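PDB 1J2Z: acyl-[acyl-carrier-protein]--UDP-N-acetylglucosamine O-acyltransferase from Helicobacter pylori, which transfers a (3R)-hydroxyacyl chain from acyl carrier protein to UDP-N-acetylglucosamine, the first step of lipid A biosynthesis, and works as a homotrimer. Local coordinates for residues Pro179-Glu184 / Ala212-Leu217; Arg216-Ile221 / Arg253-Lys258; Glu226-Glu231 / Ser246-Ser251. All coordinates share one frame; numbering follows the deposited sequence.

Contact 1 (Pro179-Glu184 / Ala212-Leu217); sequences PYCTVE and ALYKRL
With CG of Tyr214 set opposite its carbonyl carbon (chi1 -84°), the ring leaves helix 204-217 pointing at the turn before strand 181-184, and SG of Cys181, likewise opposite its own carbonyl carbon, comes up to meet it. The phenol OH donates a hydrogen bond of 2.6 Å to the backbone O of Pro179, which satisfies this buried hydroxyl. It reaches that oxygen in the carbonyl plane, on a lone pair, with a C=O...OH angle of 128°, and the oxygen in turn lies at the edge of the ring. The same hydroxyl touches the pyrrolidine, CD of Pro179 lying 3.5 Å from OH of Tyr214. This is where the left-handed beta-helix hands over to the C-terminal helices: strand 181-184 pairs with 166-167 of the coil on one side and, antiparallel, with 189-191 on the other. SG of Cys181 makes a sulfur-aromatic contact, lying 4.2 Å from the centroid of the Tyr214 ring and 28° off its normal, an oblique approach in which CZ of Tyr214 is the nearest ring atom. Ile244 of helix 239-250 touches both Pro179 and Tyr214.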
loop_
_atom_site.group_PDB
_atom_site.type_symbol
_atom_site.label_atom_id
_atom_site.label_comp_id
_atom_site.label_asym_id
_atom_site.label_seq_id
_atom_site.Cartn_x
_atom_site.Cartn_y
_atom_site.Cartn_z
ATOM N N PRO A 179 -9.920 12.549 -22.866
ATOM C CA PRO A 179 -10.573 11.279 -23.192
ATOM C C PRO A 179 -9.828 10.281 -24.080
ATOM O O PRO A 179 -9.104 10.651 -25.005
ATOM C CB PRO A 179 -11.917 11.712 -23.791
ATOM C CG PRO A 179 -11.692 13.116 -24.228
ATOM C CD PRO A 179 -10.806 13.688 -23.161
ATOM N N TYR A 180 -10.009 9.005 -23.750
ATOM C CA TYR A 180 -9.424 7.888 -24.483
ATOM C C TYR A 180 -7.899 7.788 -24.531
ATOM O O TYR A 180 -7.348 7.138 -25.421
ATOM C CB TYR A 180 -9.994 7.876 -25.905
ATOM C CG TYR A 180 -11.507 7.814 -25.928
ATOM C CD1 TYR A 180 -12.272 8.926 -26.284
ATOM C CD2 TYR A 180 -12.176 6.645 -25.560
ATOM C CE1 TYR A 180 -13.668 8.872 -26.271
ATOM C CE2 TYR A 180 -13.563 6.581 -25.545
ATOM C CZ TYR A 180 -14.303 7.694 -25.899
ATOM O OH TYR A 180 -15.677 7.618 -25.873
ATOM N N CYS A 181 -7.214 8.410 -23.575
ATOM C CA CYS A 181 -5.756 8.360 -23.542
ATOM C C CYS A 181 -5.216 7.362 -22.528
ATOM O O CYS A 181 -5.859 7.073 -21.524
ATOM C CB CYS A 181 -5.179 9.736 -23.211
ATOM S SG CYS A 181 -5.494 10.975 -24.456
ATOM N N THR A 182 -4.031 6.831 -22.807
ATOM C CA THR A 182 -3.380 5.897 -21.900
ATOM C C THR A 182 -2.227 6.673 -21.276
ATOM O O THR A 182 -1.512 7.397 -21.968
ATOM C CB THR A 182 -2.822 4.673 -22.642
ATOM O OG1 THR A 182 -1.880 5.099 -23.633
ATOM C CG2 THR A 182 -3.942 3.908 -23.306
ATOM N N VAL A 183 -2.058 6.529 -19.969
ATOM C CA VAL A 183 -1.011 7.237 -19.243
ATOM C C VAL A 183 -0.112 6.272 -18.477
ATOM O O VAL A 183 -0.529 5.169 -18.122
ATOM C CB VAL A 183 -1.631 8.242 -18.252
ATOM C CG1 VAL A 183 -0.541 8.964 -17.472
ATOM C CG2 VAL A 183 -2.485 9.242 -19.009
ATOM N N GLU A 184 1.120 6.702 -18.218
ATOM C CA GLU A 184 2.085 5.877 -17.500
ATOM C C GLU A 184 3.305 6.695 -17.078
ATOM O O GLU A 184 3.606 7.726 -17.679
ATOM C CB GLU A 184 2.520 4.722 -18.402
ATOM C CG GLU A 184 3.566 3.799 -17.811
ATOM C CD GLU A 184 3.881 2.631 -18.729
ATOM O OE1 GLU A 184 4.351 2.870 -19.862
ATOM O OE2 GLU A 184 3.652 1.474 -18.315
ATOM N N ALA A 212 -6.381 11.636 -35.330
ATOM C CA ALA A 212 -6.050 12.834 -36.085
ATOM C C ALA A 212 -6.193 14.067 -35.209
ATOM O O ALA A 212 -5.304 14.917 -35.168
ATOM C CB ALA A 212 -6.966 12.949 -37.305
ATOM N N LEU A 213 -7.317 14.153 -34.504
ATOM C CA LEU A 213 -7.597 15.282 -33.624
ATOM C C LEU A 213 -6.456 15.511 -32.635
ATOM O O LEU A 213 -5.930 16.617 -32.517
ATOM C CB LEU A 213 -8.889 15.028 -32.839
ATOM C CG LEU A 213 -9.715 16.232 -32.365
ATOM C CD1 LEU A 213 -10.566 15.801 -31.182
ATOM C CD2 LEU A 213 -8.831 17.398 -31.972
ATOM N N TYR A 214 -6.078 14.460 -31.916
ATOM C CA TYR A 214 -5.012 14.574 -30.933
ATOM C C TYR A 214 -3.666 14.905 -31.561
ATOM O O TYR A 214 -2.865 15.636 -30.975
ATOM C CB TYR A 214 -4.914 13.288 -30.109
ATOM C CG TYR A 214 -5.884 13.239 -28.944
ATOM C CD1 TYR A 214 -6.733 12.147 -28.759
ATOM C CD2 TYR A 214 -5.931 14.273 -28.007
ATOM C CE1 TYR A 214 -7.600 12.086 -27.671
ATOM C CE2 TYR A 214 -6.794 14.222 -26.915
ATOM C CZ TYR A 214 -7.623 13.128 -26.752
ATOM O OH TYR A 214 -8.470 13.073 -25.668
ATOM N N LYS A 215 -3.414 14.377 -32.753
ATOM C CA LYS A 215 -2.154 14.653 -33.429
ATOM C C LYS A 215 -2.038 16.149 -33.711
ATOM O O LYS A 215 -0.971 16.741 -33.553
ATOM C CB LYS A 215 -2.065 13.835 -34.720
ATOM C CG LYS A 215 -1.926 12.340 -34.443
ATOM C CD LYS A 215 -2.048 11.467 -35.684
ATOM C CE LYS A 215 -1.963 9.986 -35.299
ATOM N NZ LYS A 215 -2.197 9.057 -36.438
ATOM N N ARG A 216 -3.147 16.764 -34.102
ATOM C CA ARG A 216 -3.152 18.194 -34.386
ATOM C C ARG A 216 -3.144 19.002 -33.093
ATOM O O ARG A 216 -2.477 20.034 -33.001
ATOM C CB ARG A 216 -4.374 18.561 -35.232
ATOM C CG ARG A 216 -4.280 18.045 -36.660
ATOM C CD ARG A 216 -5.482 18.440 -37.501
ATOM N NE ARG A 216 -6.678 17.677 -37.159
ATOM C CZ ARG A 216 -7.772 18.215 -36.637
ATOM N NH1 ARG A 216 -7.809 19.518 -36.400
ATOM N NH2 ARG A 216 -8.827 17.457 -36.361
ATOM N N LEU A 217 -3.870 18.519 -32.089
ATOM C CA LEU A 217 -3.935 19.207 -30.805
ATOM C C LEU A 217 -2.585 19.287 -30.115
ATOM O O LEU A 217 -2.245 20.314 -29.515
ATOM C CB LEU A 217 -4.923 18.508 -29.866
ATOM C CG LEU A 217 -6.407 18.804 -30.070
ATOM C CD1 LEU A 217 -7.230 17.963 -29.105
ATOM C CD2 LEU A 217 -6.665 20.293 -29.852
#

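Contact 2 (Arg216-Ile221 / Arg253-Lys258); sequences RLFRPI and RGVAYK. With SOG (octyl 1-thio-beta-D-glucopyranoside), chain B.
Phe218 and Lys258 meet where helix 204-217 has just ended, the lysine side chain crossing the phenylalanine at about a right angle. CB of Lys258 lies over one face of the Phe218 ring, 3.3 Å above its plane and displaced toward the rim. It makes a CH-pi contact, 3.7 Å from the ring centroid and 26° off the normal, and its closest ring atom is CD2 of Phe218. With chi1 at 177°, opposite the backbone N, CG of Lys258 stays beside the aromatic residue and packs 3.5 Å from CG of Phe218, also touching its CB. The chain then bends at chi2 (64°), which lays CD along the ring's other flank, 3.8 Å from CD1 of Phe218 and near CE1. From there the extended CE and NZ lead away, so the aliphatic part of the lysine does the packing and the ammonium group takes no part in it.

The rim of the ring meets the preceding residues of 253-258 more loosely: CG1 of Val255 lies near the ring plane, 4.4 Å from CZ of Phe218, and the carbonyl O of Ala256 approaches CE2 obliquely. At the start of this segment Arg253 turns the other way, with the end of the bound octyl thioglucoside at the edge of its guanidinium; NH2 of Arg253 is 3.2 Å from C8' of the alkyl chain, while NH1 hydrogen-bonds to O of Gln157.

The C-terminal tail thus runs back across the helical domain: Ile190 of strand 189-191 touches both Phe218 and Lys258, Leu224 of helix 224-234 touches Phe218 and Val255, and Ile248 of helix 239-250 packs on Val255.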
loop_
_atom_site.group_PDB
_atom_site.type_symbol
_atom_site.label_atom_id
_atom_site.label_comp_id
_atom_site.label_asym_id
_atom_site.label_seq_id
_atom_site.Cartn_x
_atom_site.Cartn_y
_atom_site.Cartn_z
ATOM N N ARG A 216 -3.147 16.764 -34.102
ATOM C CA ARG A 216 -3.152 18.194 -34.386
ATOM C C ARG A 216 -3.144 19.002 -33.093
ATOM O O ARG A 216 -2.477 20.034 -33.001
ATOM C CB ARG A 216 -4.374 18.561 -35.232
ATOM C CG ARG A 216 -4.280 18.045 -36.660
ATOM C CD ARG A 216 -5.482 18.440 -37.501
ATOM N NE ARG A 216 -6.678 17.677 -37.159
ATOM C CZ ARG A 216 -7.772 18.215 -36.637
ATOM N NH1 ARG A 216 -7.809 19.518 -36.400
ATOM N NH2 ARG A 216 -8.827 17.457 -36.361
ATOM N N LEU A 217 -3.870 18.519 -32.089
ATOM C CA LEU A 217 -3.935 19.207 -30.805
ATOM C C LEU A 217 -2.585 19.287 -30.115
ATOM O O LEU A 217 -2.245 20.314 -29.515
ATOM C CB LEU A 217 -4.923 18.508 -29.866
ATOM C CG LEU A 217 -6.407 18.804 -30.070
ATOM C CD1 LEU A 217 -7.230 17.963 -29.105
ATOM C CD2 LEU A 217 -6.665 20.293 -29.852
ATOM N N PHE A 218 -1.815 18.208 -30.200
ATOM C CA PHE A 218 -0.522 18.174 -29.540
ATOM C C PHE A 218 0.684 18.616 -30.352
ATOM O O PHE A 218 1.812 18.215 -30.059
ATOM C CB PHE A 218 -0.276 16.785 -28.947
ATOM C CG PHE A 218 -1.114 16.497 -27.735
ATOM C CD1 PHE A 218 -2.206 15.642 -27.811
ATOM C CD2 PHE A 218 -0.821 17.104 -26.516
ATOM C CE1 PHE A 218 -2.995 15.394 -26.695
ATOM C CE2 PHE A 218 -1.605 16.862 -25.393
ATOM C CZ PHE A 218 -2.695 16.005 -25.484
ATOM N N ARG A 219 0.457 19.437 -31.372
ATOM C CA ARG A 219 1.571 19.952 -32.157
ATOM C C ARG A 219 2.263 20.950 -31.233
ATOM O O ARG A 219 1.614 21.615 -30.425
ATOM C CB ARG A 219 1.072 20.641 -33.429
ATOM C CG ARG A 219 0.718 19.659 -34.529
ATOM C CD ARG A 219 -0.015 20.322 -35.679
ATOM N NE ARG A 219 -0.336 19.359 -36.732
ATOM C CZ ARG A 219 -1.173 19.597 -37.737
ATOM N NH1 ARG A 219 -1.780 20.774 -37.830
ATOM N NH2 ARG A 219 -1.406 18.657 -38.645
ATOM N N PRO A 220 3.591 21.063 -31.333
ATOM C CA PRO A 220 4.354 21.981 -30.485
ATOM C C PRO A 220 4.089 23.484 -30.584
ATOM O O PRO A 220 3.959 24.157 -29.562
ATOM C CB PRO A 220 5.802 21.632 -30.825
ATOM C CG PRO A 220 5.713 21.215 -32.259
ATOM C CD PRO A 220 4.482 20.342 -32.261
ATOM N N ILE A 221 4.003 24.012 -31.801
ATOM C CA ILE A 221 3.818 25.451 -31.972
ATOM C C ILE A 221 2.605 26.057 -31.276
ATOM O O ILE A 221 2.728 26.579 -30.166
ATOM C CB ILE A 221 3.811 25.852 -33.470
ATOM C CG1 ILE A 221 5.168 25.531 -34.099
ATOM C CG2 ILE A 221 3.515 27.336 -33.608
ATOM C CD1 ILE A 221 5.270 25.891 -35.572
ATOM N N ARG A 253 -5.238 22.077 -13.465
ATOM C CA ARG A 253 -3.856 21.684 -13.234
ATOM C C ARG A 253 -3.065 21.597 -14.525
ATOM O O ARG A 253 -1.852 21.416 -14.502
ATOM C CB ARG A 253 -3.810 20.338 -12.512
ATOM C CG ARG A 253 -4.582 20.336 -11.211
ATOM C CD ARG A 253 -3.887 19.501 -10.174
ATOM N NE ARG A 253 -2.545 20.006 -9.914
ATOM C CZ ARG A 253 -1.707 19.469 -9.035
ATOM N NH1 ARG A 253 -2.076 18.408 -8.328
ATOM N NH2 ARG A 253 -0.500 19.992 -8.865
ATOM N N GLY A 254 -3.757 21.737 -15.650
ATOM C CA GLY A 254 -3.092 21.649 -16.934
ATOM C C GLY A 254 -3.213 20.231 -17.454
ATOM O O GLY A 254 -3.490 19.308 -16.691
ATOM N N VAL A 255 -3.010 20.053 -18.753
ATOM C CA VAL A 255 -3.108 18.739 -19.365
ATOM C C VAL A 255 -1.766 18.025 -19.341
ATOM O O VAL A 255 -0.716 18.653 -19.466
ATOM C CB VAL A 255 -3.604 18.856 -20.813
ATOM C CG1 VAL A 255 -3.577 17.502 -21.491
ATOM C CG2 VAL A 255 -5.015 19.418 -20.815
ATOM N N ALA A 256 -1.810 16.709 -19.180
ATOM C CA ALA A 256 -0.600 15.900 -19.126
ATOM C C ALA A 256 0.228 16.004 -20.401
ATOM O O ALA A 256 -0.275 16.375 -21.461
ATOM C CB ALA A 256 -0.960 14.447 -18.861
ATOM N N TYR A 257 1.506 15.667 -20.275
ATOM C CA TYR A 257 2.458 15.694 -21.379
ATOM C C TYR A 257 2.072 14.621 -22.399
ATOM O O TYR A 257 1.576 13.560 -22.028
ATOM C CB TYR A 257 3.857 15.402 -20.832
ATOM C CG TYR A 257 5.003 15.824 -21.720
ATOM C CD1 TYR A 257 5.702 17.005 -21.470
ATOM C CD2 TYR A 257 5.406 15.035 -22.797
ATOM C CE1 TYR A 257 6.776 17.390 -22.266
ATOM C CE2 TYR A 257 6.478 15.411 -23.603
ATOM C CZ TYR A 257 7.160 16.589 -23.331
ATOM O OH TYR A 257 8.225 16.962 -24.118
ATOM N N LYS A 258 2.304 14.889 -23.678
ATOM C CA LYS A 258 1.975 13.919 -24.717
ATOM C C LYS A 258 3.221 13.143 -25.152
ATOM O O LYS A 258 3.776 12.365 -24.376
ATOM C CB LYS A 258 1.345 14.630 -25.918
ATOM C CG LYS A 258 1.012 13.726 -27.102
ATOM C CD LYS A 258 -0.047 12.690 -26.770
ATOM C CE LYS A 258 -0.344 11.830 -27.992
ATOM N NZ LYS A 258 -1.454 10.864 -27.767
HETATM C C1 SOG B . -4.870 14.900 0.569
HETATM C C2 SOG B . -6.225 15.132 1.283
HETATM C C3 SOG B . -6.462 14.012 2.307
HETATM C C4 SOG B . -6.473 12.677 1.555
HETATM C C5 SOG B . -5.107 12.482 0.849
HETATM C C6 SOG B . -5.083 11.175 0.069
HETATM C "C1'" SOG B . -3.260 16.285 -0.549
HETATM C "C2'" SOG B . -2.866 16.046 -1.994
HETATM C "C3'" SOG B . -1.793 17.022 -2.438
HETATM C "C4'" SOG B . -1.395 16.791 -3.889
HETATM C "C5'" SOG B . -0.319 17.775 -4.328
HETATM C "C6'" SOG B . 0.171 17.454 -5.724
HETATM C "C7'" SOG B . 1.241 18.421 -6.173
HETATM C "C8'" SOG B . 1.712 18.076 -7.566
HETATM S S1 SOG B . -4.640 15.926 -0.409
HETATM O O2 SOG B . -6.222 16.394 1.938
HETATM O O3 SOG B . -7.701 14.208 2.957
HETATM O O4 SOG B . -6.703 11.615 2.465
HETATM O O5 SOG B . -4.882 13.590 -0.068
HETATM O O6 SOG B . -4.729 10.107 0.926
#

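Contact 3 (Glu226-Glu231 / Ser246-Ser251); sequences ESAKLE and SFILES
Apolar contacts between Ala228 and Lys229 on one helix and Ile248 and Leu249 on the other join helices 224-234 and 239-250. CB of Ala228 points at the partner helix and faces the notch between two neighbouring side chains: CD2 of Leu249 is 3.8 Å from CB of Ala228, and CG2 of Ile248 approaches the same methyl at 4.2 Å. The small side chain is consistent with the close approach of the backbones here, CA of Ala228 being 7.1 Å from CA of Leu249. Leu249 carries much of the contact from its side. With chi1 at -61°, its CG turned opposite the carbonyl carbon, the isobutyl group extends toward 226-231, where CD2 touches both Ala228 and Lys229.

The lysine adds aliphatic packing at the border of the interface. Its CG lies 3.6 Å from CD2 of Leu249 and is also met by CD1, so both leucine methyls rest against this one methylene, the two side chains crossing at about a right angle.

Charge pairing stays within 226-231. Lys229 runs back toward the start of its helix, and a bend at chi3 (-68°) swings CE and NZ toward Glu226, where NZ forms a salt bridge of 3.0 Å with OE1.

Among polar bonds, Arg225, also on helix 224-234, donates from NH2 to O of Leu249 and so adds a link between the two helices; NH2 of Arg160 bonds to O of Phe247 and ties helix 239-250 to the beta-helix side.

The segment axes approach to 9.3 Å at 143° between their N-to-C directions, a roughly antiparallel helix pair. Such pairing builds the C-terminal helical domain that follows the left-handed beta-helix in LpxA.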
loop_
_atom_site.group_PDB
_atom_site.type_symbol
_atom_site.label_atom_id
_atom_site.label_comp_id
_atom_site.label_asym_id
_atom_site.label_seq_id
_atom_site.Cartn_x
_atom_site.Cartn_y
_atom_site.Cartn_z
ATOM N N GLU A 226 -4.839 27.004 -27.549
ATOM C CA GLU A 226 -5.165 27.665 -28.806
ATOM C C GLU A 226 -5.629 26.671 -29.864
ATOM O O GLU A 226 -6.548 26.957 -30.626
ATOM C CB GLU A 226 -3.962 28.458 -29.323
ATOM C CG GLU A 226 -3.629 29.690 -28.490
ATOM C CD GLU A 226 -4.829 30.611 -28.292
ATOM O OE1 GLU A 226 -5.450 30.574 -27.205
ATOM O OE2 GLU A 226 -5.160 31.368 -29.228
ATOM N N SER A 227 -5.000 25.502 -29.913
ATOM C CA SER A 227 -5.394 24.492 -30.888
ATOM C C SER A 227 -6.784 23.968 -30.552
ATOM O O SER A 227 -7.583 23.679 -31.445
ATOM C CB SER A 227 -4.394 23.331 -30.895
ATOM O OG SER A 227 -3.121 23.769 -31.331
ATOM N N ALA A 228 -7.072 23.849 -29.259
ATOM C CA ALA A 228 -8.371 23.357 -28.816
ATOM C C ALA A 228 -9.479 24.324 -29.233
ATOM O O ALA A 228 -10.510 23.907 -29.760
ATOM C CB ALA A 228 -8.375 23.169 -27.299
ATOM N N LYS A 229 -9.257 25.614 -28.996
ATOM C CA LYS A 229 -10.238 26.632 -29.352
ATOM C C LYS A 229 -10.471 26.653 -30.860
ATOM O O LYS A 229 -11.610 26.749 -31.319
ATOM C CB LYS A 229 -9.774 28.006 -28.854
ATOM C CG LYS A 229 -9.588 28.052 -27.344
ATOM C CD LYS A 229 -9.569 29.463 -26.783
ATOM C CE LYS A 229 -8.346 30.235 -27.219
ATOM N NZ LYS A 229 -8.246 31.525 -26.477
ATOM N N LEU A 230 -9.394 26.548 -31.630
ATOM C CA LEU A 230 -9.506 26.540 -33.082
ATOM C C LEU A 230 -10.254 25.299 -33.542
ATOM O O LEU A 230 -11.011 25.337 -34.512
ATOM C CB LEU A 230 -8.119 26.569 -33.727
ATOM C CG LEU A 230 -7.396 27.916 -33.706
ATOM C CD1 LEU A 230 -5.967 27.747 -34.204
ATOM C CD2 LEU A 230 -8.157 28.907 -34.583
ATOM N N GLU A 231 -10.036 24.199 -32.835
ATOM C CA GLU A 231 -10.675 22.935 -33.161
ATOM C C GLU A 231 -12.189 23.037 -32.977
ATOM O O GLU A 231 -12.959 22.441 -33.731
ATOM C CB GLU A 231 -10.105 21.836 -32.266
ATOM C CG GLU A 231 -10.088 20.465 -32.898
ATOM C CD GLU A 231 -9.323 20.446 -34.206
ATOM O OE1 GLU A 231 -8.184 20.951 -34.243
ATOM O OE2 GLU A 231 -9.861 19.920 -35.198
ATOM N N SER A 246 -13.411 20.851 -24.903
ATOM C CA SER A 246 -13.983 21.575 -23.770
ATOM C C SER A 246 -13.317 21.074 -22.491
ATOM O O SER A 246 -13.125 21.834 -21.540
ATOM C CB SER A 246 -15.498 21.363 -23.694
ATOM O OG SER A 246 -15.806 20.025 -23.360
ATOM N N PHE A 247 -12.963 19.790 -22.470
ATOM C CA PHE A 247 -12.292 19.212 -21.304
ATOM C C PHE A 247 -10.962 19.936 -21.112
ATOM O O PHE A 247 -10.632 20.392 -20.014
ATOM C CB PHE A 247 -12.019 17.720 -21.520
ATOM C CG PHE A 247 -11.275 17.070 -20.382
ATOM C CD1 PHE A 247 -11.932 16.738 -19.204
ATOM C CD2 PHE A 247 -9.906 16.826 -20.477
ATOM C CE1 PHE A 247 -11.242 16.172 -18.135
ATOM C CE2 PHE A 247 -9.202 16.261 -19.412
ATOM C CZ PHE A 247 -9.873 15.934 -18.239
ATOM N N ILE A 248 -10.209 20.041 -22.201
ATOM C CA ILE A 248 -8.910 20.698 -22.201
ATOM C C ILE A 248 -8.964 22.150 -21.743
ATOM O O ILE A 248 -8.173 22.566 -20.898
ATOM C CB ILE A 248 -8.274 20.637 -23.610
ATOM C CG1 ILE A 248 -7.878 19.195 -23.930
ATOM C CG2 ILE A 248 -7.070 21.562 -23.690
ATOM C CD1 ILE A 248 -7.406 18.983 -25.366
ATOM N N LEU A 249 -9.891 22.924 -22.298
ATOM C CA LEU A 249 -10.010 24.332 -21.932
ATOM C C LEU A 249 -10.450 24.539 -20.484
ATOM O O LEU A 249 -10.224 25.602 -19.915
ATOM C CB LEU A 249 -10.989 25.051 -22.871
ATOM C CG LEU A 249 -10.638 25.097 -24.362
ATOM C CD1 LEU A 249 -11.697 25.900 -25.106
ATOM C CD2 LEU A 249 -9.267 25.720 -24.562
ATOM N N GLU A 250 -11.069 23.525 -19.886
ATOM C CA GLU A 250 -11.526 23.632 -18.502
ATOM C C GLU A 250 -10.481 23.195 -17.480
ATOM O O GLU A 250 -10.673 23.364 -16.276
ATOM C CB GLU A 250 -12.796 22.802 -18.299
ATOM C CG GLU A 250 -14.039 23.407 -18.924
ATOM C CD GLU A 250 -15.245 22.495 -18.808
ATOM O OE1 GLU A 250 -15.522 22.014 -17.689
ATOM O OE2 GLU A 250 -15.917 22.262 -19.834
ATOM N N SER A 251 -9.372 22.644 -17.962
ATOM C CA SER A 251 -8.309 22.165 -17.082
ATOM C C SER A 251 -7.759 23.200 -16.097
ATOM O O SER A 251 -7.486 24.340 -16.466
ATOM C CB SER A 251 -7.156 21.615 -17.919
ATOM O OG SER A 251 -6.128 21.127 -17.083
#

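Overall arrangement
All three contacts lie in or at the edge of the C-terminal helical domain. Contacts 1 and 2 share Arg216 and Leu217 at the end of helix 204-217, and their centres are about 9 Å apart; contact 3 is nested in the chain between the segments of contact 2, its centre about 10 Å from that of contact 2 and about 13 Å from that of contact 1. Leu217 links them, CD2 packing 3.6 Å from N of Ala228 and CD1 lying 3.9 Å from CD1 of Ile248. Contact 1 faces the beta-helix, whereas Arg253 of contact 2 reaches the detergent pocket, which includes His121 and Gln157, probable substrate-binding residues.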